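Local atomic coordinates of protein-tyrosine-phosphatase (Vibrio vulnificus, PDB entry 7DHF), a protein that probably removes phosphate from phosphotyrosine in proteins, as a member of the low-molecular-weight protein tyrosine phosphatase family. Residues R24-L29 with K33-A38; L9-G14 with Q73-A78; D119-Y124 with F131-Q136; A38-E43 with M94-Q99. The protein carries 1 engineered substitution. All blocks are in the same frame, centred on the assembly; numbering follows the deposited sequence. Where two conformers were deposited one is given.

Contact 1: residues R24-L29 with K33-A38; sequences RVLQKL and KTVASA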
# COMPACT_ATOMS: atom_id res chain seq x y z
N ARG A 24 -1.15 5.65 4.32
CA ARG A 24 -1.21 6.72 5.32
C ARG A 24 0.18 7.21 5.71
O ARG A 24 0.36 8.41 5.96
CB ARG A 24 -1.99 6.24 6.54
CG ARG A 24 -3.43 5.83 6.23
CD ARG A 24 -4.27 7.00 5.72
NE ARG A 24 -5.64 6.58 5.42
CZ ARG A 24 -6.63 6.50 6.31
NH1 ARG A 24 -6.41 6.81 7.58
NH2 ARG A 24 -7.83 6.10 5.93
N VAL A 25 1.17 6.32 5.75
CA VAL A 25 2.55 6.76 5.99
C VAL A 25 2.99 7.70 4.88
O VAL A 25 3.53 8.79 5.13
CB VAL A 25 3.49 5.56 6.14
CG1 VAL A 25 4.95 6.01 6.17
CG2 VAL A 25 3.15 4.77 7.39
N LEU A 26 2.76 7.30 3.62
CA LEU A 26 3.16 8.13 2.50
C LEU A 26 2.36 9.43 2.46
O LEU A 26 2.91 10.49 2.15
CB LEU A 26 2.99 7.35 1.20
CG LEU A 26 3.74 7.87 -0.03
CD1 LEU A 26 5.25 7.87 0.19
CD2 LEU A 26 3.38 7.04 -1.25
N GLN A 27 1.07 9.37 2.79
CA GLN A 27 0.25 10.57 2.77
C GLN A 27 0.77 11.60 3.76
O GLN A 27 0.78 12.80 3.48
CB GLN A 27 -1.21 10.22 3.07
CG GLN A 27 -2.17 11.39 2.96
CD GLN A 27 -2.27 11.92 1.54
OE1 GLN A 27 -3.10 11.48 0.76
NE2 GLN A 27 -1.40 12.88 1.20
N LYS A 28 1.22 11.14 4.93
CA LYS A 28 1.76 12.06 5.93
C LYS A 28 3.05 12.70 5.44
O LYS A 28 3.31 13.88 5.69
CB LYS A 28 1.99 11.31 7.24
CG LYS A 28 2.48 12.19 8.38
CD LYS A 28 2.66 11.38 9.65
CE LYS A 28 3.32 12.18 10.75
NZ LYS A 28 3.69 11.32 11.91
N LEU A 29 3.88 11.94 4.72
CA LEU A 29 5.13 12.47 4.19
C LEU A 29 4.92 13.33 2.95
O LEU A 29 5.78 14.16 2.64
CB LEU A 29 6.06 11.32 3.80
CG LEU A 29 6.63 10.46 4.92
CD1 LEU A 29 7.19 9.16 4.37
CD2 LEU A 29 7.73 11.24 5.64
N LYS A 33 0.44 15.45 -2.24
CA LYS A 33 -0.00 14.39 -3.12
C LYS A 33 -1.30 13.81 -2.58
O LYS A 33 -1.67 14.02 -1.42
CB LYS A 33 1.03 13.26 -3.19
CG LYS A 33 2.45 13.71 -3.48
CD LYS A 33 2.60 14.24 -4.89
CE LYS A 33 4.05 14.57 -5.19
NZ LYS A 33 4.20 15.15 -6.54
N THR A 34 -2.00 13.06 -3.43
CA THR A 34 -3.18 12.30 -3.03
C THR A 34 -2.80 10.83 -3.07
O THR A 34 -2.41 10.32 -4.12
CB THR A 34 -4.35 12.57 -3.98
OG1 THR A 34 -4.64 13.97 -4.00
CG2 THR A 34 -5.59 11.81 -3.53
N VAL A 35 -2.90 10.17 -1.92
CA VAL A 35 -2.49 8.77 -1.79
C VAL A 35 -3.71 7.96 -1.39
O VAL A 35 -4.44 8.33 -0.47
CB VAL A 35 -1.36 8.60 -0.76
CG1 VAL A 35 -0.77 7.20 -0.86
CG2 VAL A 35 -0.28 9.65 -0.95
N ALA A 36 -3.92 6.84 -2.09
CA ALA A 36 -4.97 5.88 -1.77
C ALA A 36 -4.36 4.49 -1.83
O ALA A 36 -3.15 4.33 -2.05
CB ALA A 36 -6.15 6.01 -2.75
N SER A 37 -5.18 3.46 -1.62
CA SER A 37 -4.69 2.09 -1.68
C SER A 37 -5.79 1.15 -2.14
O SER A 37 -6.98 1.48 -2.09
CB SER A 37 -4.11 1.64 -0.34
OG SER A 37 -5.07 1.70 0.70
N ALA A 38 -5.37 -0.03 -2.58
CA ALA A 38 -6.31 -1.05 -3.05
C ALA A 38 -5.65 -2.42 -2.97
O ALA A 38 -4.43 -2.54 -2.85
CB ALA A 38 -6.77 -0.77 -4.48
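The carboxamide of Gln-27 clasps the start of the edge strand, at Val-35 and at Lys-33 just before it, showing how a single side chain can tie a helix to the strand that follows it. Its carbonyl oxygen OE1 accepts from the backbone N of Val-35 at 3.0 Å, while its amide nitrogen NE2 donates to the backbone O of Lys-33 at 2.9 Å. The second bond is nearly straight, 174° at the hydrogen, and the Lys-33 oxygen lies in the plane of the Gln-27 amide. Each donor nevertheless stands well above the plane of the carbonyl it meets. With two backbone partners, the amide can hardly turn about its last torsion. The chain reaches them by leaving with CG anti to the backbone N (chi1 -175°) and then bending at chi2.

Helix 18-29 and strand 34-39 form the second half of a right-handed beta-alpha-beta crossover that begins with strand 7-12. Here the short axes run almost exactly antiparallel, 177° apart, at a closest approach of 7.9 Å. Val-35 points toward the helix; it and Gln-27 lie alongside each other, running in opposite senses, with Val-35 CG2 3.9 Å from Gln-27 CA. Its other methyl, CG1, faces Leu-26: CD2 of that leucine meets it at 4.2 Å, the two side chains crossing at about a right angle. Ile-8 and Val-10 of strand 7-12 extend this apolar patch, touching Leu-26 and Val-35 respectively. The ammonium group of Lys-33 is held by the backbone O atoms of Phe-5 and Leu-149.

Contact 2: residues L9-G14 with Q73-A78; sequences LVVAVG and QQLTSA. Engineered in segment 9-14: Ala-12 (natural residue Cys). With PO4 (phosphate ion), chain E.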
# COMPACT_ATOMS: atom_id res chain seq x y z
N LEU A 9 -1.24 5.32 -5.79
CA LEU A 9 -2.05 4.19 -5.32
C LEU A 9 -1.11 3.12 -4.78
O LEU A 9 -0.27 2.59 -5.52
CB LEU A 9 -2.88 3.63 -6.47
CG LEU A 9 -3.89 2.53 -6.09
CD1 LEU A 9 -5.02 3.10 -5.25
CD2 LEU A 9 -4.43 1.86 -7.34
N VAL A 10 -1.25 2.82 -3.49
CA VAL A 10 -0.47 1.76 -2.85
C VAL A 10 -1.26 0.47 -2.93
O VAL A 10 -2.43 0.42 -2.52
CB VAL A 10 -0.15 2.14 -1.40
CG1 VAL A 10 0.68 1.05 -0.73
CG2 VAL A 10 0.58 3.48 -1.35
N VAL A 11 -0.64 -0.59 -3.45
CA VAL A 11 -1.36 -1.81 -3.79
C VAL A 11 -0.72 -3.01 -3.10
O VAL A 11 0.51 -3.16 -3.09
CB VAL A 11 -1.42 -2.02 -5.31
CG1 VAL A 11 -1.99 -3.39 -5.66
CG2 VAL A 11 -2.26 -0.92 -5.96
N ALA A 12 -1.57 -3.86 -2.54
CA ALA A 12 -1.16 -5.18 -2.10
C ALA A 12 -2.29 -6.16 -2.40
O ALA A 12 -2.86 -6.12 -3.49
CB ALA A 12 -0.75 -5.17 -0.62
N VAL A 13 -2.65 -7.03 -1.45
CA VAL A 13 -3.57 -8.13 -1.70
C VAL A 13 -4.93 -7.91 -1.03
O VAL A 13 -5.97 -7.90 -1.70
CB VAL A 13 -2.95 -9.49 -1.31
CG1 VAL A 13 -3.94 -10.63 -1.51
CG2 VAL A 13 -1.68 -9.74 -2.11
N GLY A 14 -4.95 -7.76 0.29
CA GLY A 14 -6.20 -7.64 1.01
C GLY A 14 -6.65 -6.21 1.24
O GLY A 14 -7.83 -5.96 1.50
N GLN A 73 -10.65 -1.73 -0.59
CA GLN A 73 -11.27 -1.70 -1.91
C GLN A 73 -10.48 -2.57 -2.87
O GLN A 73 -9.28 -2.80 -2.71
CB GLN A 73 -11.38 -0.27 -2.46
CG GLN A 73 -10.09 0.32 -3.01
CD GLN A 73 -10.30 1.70 -3.60
OE1 GLN A 73 -11.31 1.96 -4.24
NE2 GLN A 73 -9.34 2.59 -3.37
N GLN A 74 -11.18 -3.03 -3.91
CA GLN A 74 -10.62 -3.93 -4.91
C GLN A 74 -9.90 -3.15 -6.00
O GLN A 74 -10.36 -2.09 -6.44
CB GLN A 74 -11.74 -4.75 -5.54
CG GLN A 74 -11.35 -5.58 -6.75
CD GLN A 74 -10.34 -6.67 -6.42
OE1 GLN A 74 -10.44 -7.33 -5.39
NE2 GLN A 74 -9.37 -6.85 -7.31
N LEU A 75 -8.77 -3.68 -6.44
CA LEU A 75 -8.04 -3.10 -7.56
C LEU A 75 -8.76 -3.40 -8.86
O LEU A 75 -9.06 -4.56 -9.16
CB LEU A 75 -6.63 -3.68 -7.61
CG LEU A 75 -5.70 -3.10 -8.68
CD1 LEU A 75 -5.22 -1.72 -8.29
CD2 LEU A 75 -4.53 -4.04 -8.90
N THR A 76 -9.05 -2.36 -9.64
CA THR A 76 -9.69 -2.50 -10.94
C THR A 76 -8.92 -1.68 -11.96
O THR A 76 -8.14 -0.79 -11.61
CB THR A 76 -11.14 -2.01 -10.93
OG1 THR A 76 -11.16 -0.59 -10.74
CG2 THR A 76 -11.94 -2.69 -9.82
N SER A 77 -9.16 -1.97 -13.24
CA SER A 77 -8.56 -1.18 -14.30
C SER A 77 -9.01 0.27 -14.23
O SER A 77 -8.20 1.19 -14.39
CB SER A 77 -8.91 -1.79 -15.66
OG SER A 77 -8.50 -0.94 -16.72
N ALA A 78 -10.30 0.50 -13.98
CA ALA A 78 -10.80 1.86 -13.86
C ALA A 78 -10.11 2.61 -12.73
O ALA A 78 -9.77 3.79 -12.87
CB ALA A 78 -12.32 1.84 -13.65
P PO4 E . -2.44 -6.09 2.49
O1 PO4 E . -3.64 -6.42 3.36
O2 PO4 E . -1.20 -6.17 3.36
O3 PO4 E . -2.62 -4.68 1.98
O4 PO4 E . -2.35 -7.09 1.36
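Strand 9-12 and the extended approach to helix 77-80 come closest at Val-11 and Leu-75, whose CA atoms lie 7.8 Å apart, with no hydrogen bond across the gap. Side chains fill it. Leu-75 projects toward the strand with its CG anti to the backbone N (chi1 -177°), and its two branches meet different partners. CD1 fits against both Leu-9 CD2, at 3.8 Å, and Val-11 CG2, at 3.9 Å; CD2 touches Val-11 CG1 more loosely, at 4.2 Å. Leu-9 comes to the leucine at a slant, whereas Val-11 crosses it at about a right angle. The contact thus illustrates how one branched side chain can span alternate residues on the same face of a strand.

That strand lies inside the parallel sheet of this phosphatase fold and runs directly into the P-loop, the anion-binding turn of the active site. Residue Ala-12, an engineered replacement for the cysteine predicted to be the nucleophile, ends the strand, and its CB lies 3.2 Å from phosphate O4. Val-13 N donates to phosphate O4 at 2.8 Å. Gly-14 N donates to the same phosphate O4 at 2.9 Å. Further backbone nitrogens, of Ile-16, Cys-17 and Arg-18, together with Ser-19 OG, complete the cradle round the anion. On the other segment, Thr-76 is the N-cap of helix 77-80, its OG1 bonded to Leu-79 N. Gln-74 folds its amide back, NE2 donating to the O of neighbouring Leu-75 at 3.0 Å; NE2 is also hydrogen-bonded to Ile-40 O, and OE1 accepts from Glu-43 N.

Contact 3: residues D119-Y124 with F131-Q136; sequences DIPDPY and FVHAYQ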
# COMPACT_ATOMS: atom_id res chain seq x y z
N ASP A 119 10.76 -6.98 -1.10
CA ASP A 119 9.34 -7.20 -0.82
C ASP A 119 9.05 -6.94 0.65
O ASP A 119 9.92 -7.10 1.51
CB ASP A 119 8.96 -8.65 -1.13
CG ASP A 119 8.95 -8.97 -2.61
OD1 ASP A 119 9.09 -8.03 -3.42
OD2 ASP A 119 8.77 -10.15 -2.95
N ILE A 120 7.82 -6.52 0.93
CA ILE A 120 7.36 -6.30 2.29
C ILE A 120 6.31 -7.37 2.60
O ILE A 120 5.23 -7.36 1.99
CB ILE A 120 6.81 -4.88 2.47
CG1 ILE A 120 7.94 -3.87 2.24
CG2 ILE A 120 6.20 -4.72 3.87
CD1 ILE A 120 7.50 -2.43 2.24
N PRO A 121 6.59 -8.32 3.50
CA PRO A 121 5.68 -9.45 3.68
C PRO A 121 4.41 -9.10 4.45
O PRO A 121 4.38 -8.20 5.29
CB PRO A 121 6.53 -10.45 4.48
CG PRO A 121 7.49 -9.60 5.23
CD PRO A 121 7.79 -8.42 4.35
N ASP A 122 3.36 -9.86 4.15
CA ASP A 122 2.05 -9.63 4.74
C ASP A 122 2.04 -10.07 6.20
O ASP A 122 2.34 -11.23 6.49
CB ASP A 122 1.04 -10.45 3.95
CG ASP A 122 -0.40 -10.20 4.37
OD1 ASP A 122 -0.63 -9.34 5.25
OD2 ASP A 122 -1.30 -10.86 3.81
N PRO A 123 1.72 -9.19 7.15
CA PRO A 123 1.66 -9.58 8.56
C PRO A 123 0.33 -10.16 9.01
O PRO A 123 0.20 -10.52 10.19
CB PRO A 123 1.91 -8.25 9.27
CG PRO A 123 1.25 -7.25 8.39
CD PRO A 123 1.48 -7.74 6.98
N TYR A 124 -0.64 -10.28 8.12
CA TYR A 124 -2.00 -10.65 8.51
C TYR A 124 -2.00 -11.97 9.28
O TYR A 124 -1.35 -12.94 8.89
CB TYR A 124 -2.87 -10.78 7.26
CG TYR A 124 -4.34 -11.00 7.54
CD1 TYR A 124 -5.03 -10.18 8.43
CD2 TYR A 124 -5.05 -12.00 6.90
CE1 TYR A 124 -6.37 -10.37 8.68
CE2 TYR A 124 -6.39 -12.20 7.14
CZ TYR A 124 -7.05 -11.38 8.03
OH TYR A 124 -8.39 -11.57 8.28
N PHE A 131 3.68 -7.09 12.55
CA PHE A 131 3.19 -5.77 12.17
C PHE A 131 4.25 -4.70 12.41
O PHE A 131 4.36 -3.74 11.63
CB PHE A 131 1.90 -5.47 12.92
CG PHE A 131 0.71 -6.21 12.39
CD1 PHE A 131 -0.12 -5.63 11.44
CD2 PHE A 131 0.42 -7.49 12.84
CE1 PHE A 131 -1.21 -6.32 10.95
CE2 PHE A 131 -0.67 -8.18 12.34
CZ PHE A 131 -1.49 -7.59 11.40
N VAL A 132 5.05 -4.85 13.47
CA VAL A 132 6.15 -3.91 13.70
C VAL A 132 7.18 -4.02 12.59
O VAL A 132 7.70 -3.00 12.11
CB VAL A 132 6.77 -4.16 15.10
CG1 VAL A 132 8.03 -3.33 15.28
CG2 VAL A 132 5.76 -3.83 16.18
N HIS A 133 7.50 -5.24 12.16
CA HIS A 133 8.45 -5.43 11.07
C HIS A 133 7.92 -4.82 9.78
O HIS A 133 8.65 -4.12 9.06
CB HIS A 133 8.73 -6.92 10.88
CG HIS A 133 9.60 -7.23 9.71
ND1 HIS A 133 10.93 -6.87 9.65
CD2 HIS A 133 9.34 -7.88 8.54
CE1 HIS A 133 11.44 -7.27 8.50
NE2 HIS A 133 10.50 -7.89 7.81
N ALA A 134 6.65 -5.07 9.46
CA ALA A 134 6.06 -4.50 8.26
C ALA A 134 6.08 -2.98 8.32
O ALA A 134 6.44 -2.31 7.34
CB ALA A 134 4.64 -5.02 8.07
N TYR A 135 5.70 -2.40 9.46
CA TYR A 135 5.70 -0.95 9.58
C TYR A 135 7.10 -0.39 9.38
O TYR A 135 7.28 0.64 8.71
CB TYR A 135 5.13 -0.50 10.92
CG TYR A 135 4.93 1.00 10.95
CD1 TYR A 135 3.72 1.56 10.58
CD2 TYR A 135 5.97 1.85 11.29
CE1 TYR A 135 3.54 2.92 10.56
CE2 TYR A 135 5.80 3.22 11.27
CZ TYR A 135 4.58 3.75 10.91
OH TYR A 135 4.40 5.11 10.89
N GLN A 136 8.11 -1.04 9.96
CA GLN A 136 9.48 -0.56 9.82
C GLN A 136 9.88 -0.48 8.35
O GLN A 136 10.41 0.55 7.90
CB GLN A 136 10.43 -1.48 10.58
CG GLN A 136 11.89 -1.04 10.52
CD GLN A 136 12.13 0.26 11.26
OE1 GLN A 136 11.46 0.55 12.25
NE2 GLN A 136 13.09 1.04 10.79
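Pro-123 sits squarely over the face of the Phe-131 ring, a CH-pi contact of unusually central geometry. Its CB stands 3.7 Å from the ring centroid, only 3° off the normal, and CG lies over the same face toward CD1 and CE1. The carbonyl O of Pro-123 packs close to the rim of the ring, 3.3 Å from Phe-131 CE2. The phenyl ring is brought under the proline by a chi1 of -75°, which sets CG anti to the carbonyl carbon, beside the backbone N.

Along the same helix, Ala-134 points its CB toward the loop and meets Pro-123 CG at 4.1 Å; Ile-120 CG2 adds a looser apolar touch to that methyl. Farther out, Pro-121 CG approaches the imidazole of His-133 at its edge, 4.2 Å from CD2, and the two side chains cross at about a right angle. The loop 119-124 carries the Asp-Pro pair characteristic of this phosphatase family, and Asp-122 is its predicted proton donor. An Asx turn shapes the segment: Tyr-124 N donates to Asp-122 OD1 at 3.0 Å, meeting that oxygen from above the carboxylate plane. OD2 is hydrogen-bonded to a glycerol, probably from the crystallisation liquor. Beyond the loop, Arg-18 NH1 bonds to Ile-120 O, while Met-55, Ala-56 and Val-59 of helix 54-61 pack on Phe-131.

No hydrogen bond joins the two segments: Ile-120, Pro-121 and Pro-123, flanking Asp-122, rest on helix 128-146 by shape and dispersion, while the Asx turn ties the Asp-122 carboxylate to its own loop.

Contact 4: residues A38-E43 with M94-Q99; sequences AGIAAE and MEALTQ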
# COMPACT_ATOMS: atom_id res chain seq x y z
N ALA A 38 -5.37 -0.03 -2.58
CA ALA A 38 -6.31 -1.05 -3.05
C ALA A 38 -5.65 -2.42 -2.97
O ALA A 38 -4.43 -2.54 -2.85
CB ALA A 38 -6.77 -0.77 -4.48
N GLY A 39 -6.49 -3.45 -3.05
CA GLY A 39 -6.03 -4.82 -2.96
C GLY A 39 -6.37 -5.65 -4.18
O GLY A 39 -7.50 -5.60 -4.68
N ILE A 40 -5.39 -6.42 -4.65
CA ILE A 40 -5.58 -7.26 -5.83
C ILE A 40 -6.65 -8.31 -5.60
O ILE A 40 -7.33 -8.74 -6.54
CB ILE A 40 -4.23 -7.89 -6.24
CG1 ILE A 40 -3.28 -6.82 -6.75
CG2 ILE A 40 -4.43 -8.99 -7.28
CD1 ILE A 40 -1.83 -7.24 -6.76
N ALA A 41 -6.82 -8.75 -4.35
CA ALA A 41 -7.76 -9.83 -4.03
C ALA A 41 -8.70 -9.42 -2.90
O ALA A 41 -9.20 -10.27 -2.16
CB ALA A 41 -7.01 -11.11 -3.66
N ALA A 42 -8.97 -8.12 -2.76
CA ALA A 42 -9.84 -7.67 -1.68
C ALA A 42 -11.24 -8.27 -1.81
O ALA A 42 -11.84 -8.68 -0.81
CB ALA A 42 -9.91 -6.14 -1.67
N GLU A 43 -11.78 -8.32 -3.03
CA GLU A 43 -13.13 -8.82 -3.23
C GLU A 43 -13.21 -10.32 -2.97
O GLU A 43 -14.08 -10.79 -2.22
CB GLU A 43 -13.62 -8.47 -4.64
CG GLU A 43 -15.13 -8.49 -4.82
CD GLU A 43 -15.59 -7.68 -6.02
OE1 GLU A 43 -14.74 -7.21 -6.80
OE2 GLU A 43 -16.82 -7.51 -6.18
N MET A 94 3.07 -7.19 -9.35
CA MET A 94 3.02 -6.48 -10.62
C MET A 94 2.34 -7.32 -11.69
O MET A 94 1.49 -6.82 -12.44
CB MET A 94 4.43 -6.09 -11.06
CG MET A 94 5.11 -5.13 -10.11
SD MET A 94 6.55 -4.36 -10.86
CE MET A 94 7.23 -3.49 -9.46
N GLU A 95 2.69 -8.60 -11.79
CA GLU A 95 2.08 -9.45 -12.81
C GLU A 95 0.59 -9.66 -12.52
O GLU A 95 -0.23 -9.67 -13.44
CB GLU A 95 2.82 -10.78 -12.92
CG GLU A 95 4.15 -10.68 -13.66
CD GLU A 95 4.79 -12.03 -13.92
OE1 GLU A 95 4.19 -13.06 -13.55
OE2 GLU A 95 5.90 -12.05 -14.50
N ALA A 96 0.23 -9.83 -11.25
CA ALA A 96 -1.18 -9.94 -10.90
C ALA A 96 -1.92 -8.65 -11.23
O ALA A 96 -3.07 -8.68 -11.68
CB ALA A 96 -1.33 -10.28 -9.42
N LEU A 97 -1.27 -7.50 -11.00
CA LEU A 97 -1.90 -6.22 -11.31
C LEU A 97 -2.11 -6.06 -12.81
O LEU A 97 -3.18 -5.63 -13.26
CB LEU A 97 -1.03 -5.08 -10.77
CG LEU A 97 -1.56 -3.66 -11.01
CD1 LEU A 97 -1.25 -2.79 -9.80
CD2 LEU A 97 -0.97 -3.05 -12.27
N THR A 98 -1.10 -6.40 -13.61
CA THR A 98 -1.20 -6.22 -15.06
C THR A 98 -2.19 -7.19 -15.69
O THR A 98 -2.70 -6.90 -16.78
CB THR A 98 0.18 -6.35 -15.71
OG1 THR A 98 0.78 -7.60 -15.34
CG2 THR A 98 1.08 -5.20 -15.27
N GLN A 99 -2.47 -8.33 -15.05
CA GLN A 99 -3.59 -9.15 -15.49
C GLN A 99 -4.89 -8.36 -15.43
O GLN A 99 -5.75 -8.50 -16.31
CB GLN A 99 -3.70 -10.40 -14.60
CG GLN A 99 -2.65 -11.46 -14.86
CD GLN A 99 -2.81 -12.65 -13.93
OE1 GLN A 99 -3.11 -12.50 -12.75
NE2 GLN A 99 -2.60 -13.85 -14.47
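Ile-40 and Ala-96 meet methyl to methyl where the turn after an edge strand brushes a helix, an example of packing that rests almost entirely on one protruding side chain. Walking along residues 94-99, Met-94 comes first and points away from the turn, its side chain packing on Val-88, Thr-108 and Leu-110 of the sheet. Ala-96, next after the exposed Glu-95, points toward the turn: its CB lies 4.0 Å from Ile-40 CG2 and 4.1 Å from Ile-40 CD1, touching both branches. At Leu-97 the backbone N approaches Ile-40 CD1 at 4.3 Å, while the side chain packs on Ile-86, Thr-108 and Leu-75. Thr-98 then closes a helical turn, its N donating to Met-94 O.

In the isoleucine, chi1 (-68°) sets CG2 anti to the backbone N, and an extended chi2 carries CD1 out to the same alanine methyl. It stands in the type I beta turn that starts at Gly-39, the last residue of strand 34-39. In the fold, Ile-40 N is hydrogen-bonded to the O of engineered Ala-12 of strand 7-12, and its side chain lies on helix 92-100, where His-93 and Ile-100 also touch it.

Contact 2 is the buried one of the four; contacts 1, 3 and 4 are each only partly buried. Contacts 1 and 4 share Ala-38 and both use strand 34-39, at its helix-facing start and at the turn beyond its end, on opposite sides of the chain's centre. Contact 2 lies beside contact 4, their centres about 6 Å apart, joined by a probable hydrogen bond from Gly-39 N to Gln-73 O. Contact 3 touches contact 1 through Val-25 and Tyr-135 but neither of the others. Chemistry differs accordingly: only contact 1 has hydrogen bonds between its segments, contacts 2 and 4 are aliphatic, and contact 3 adds an aromatic face near the active site.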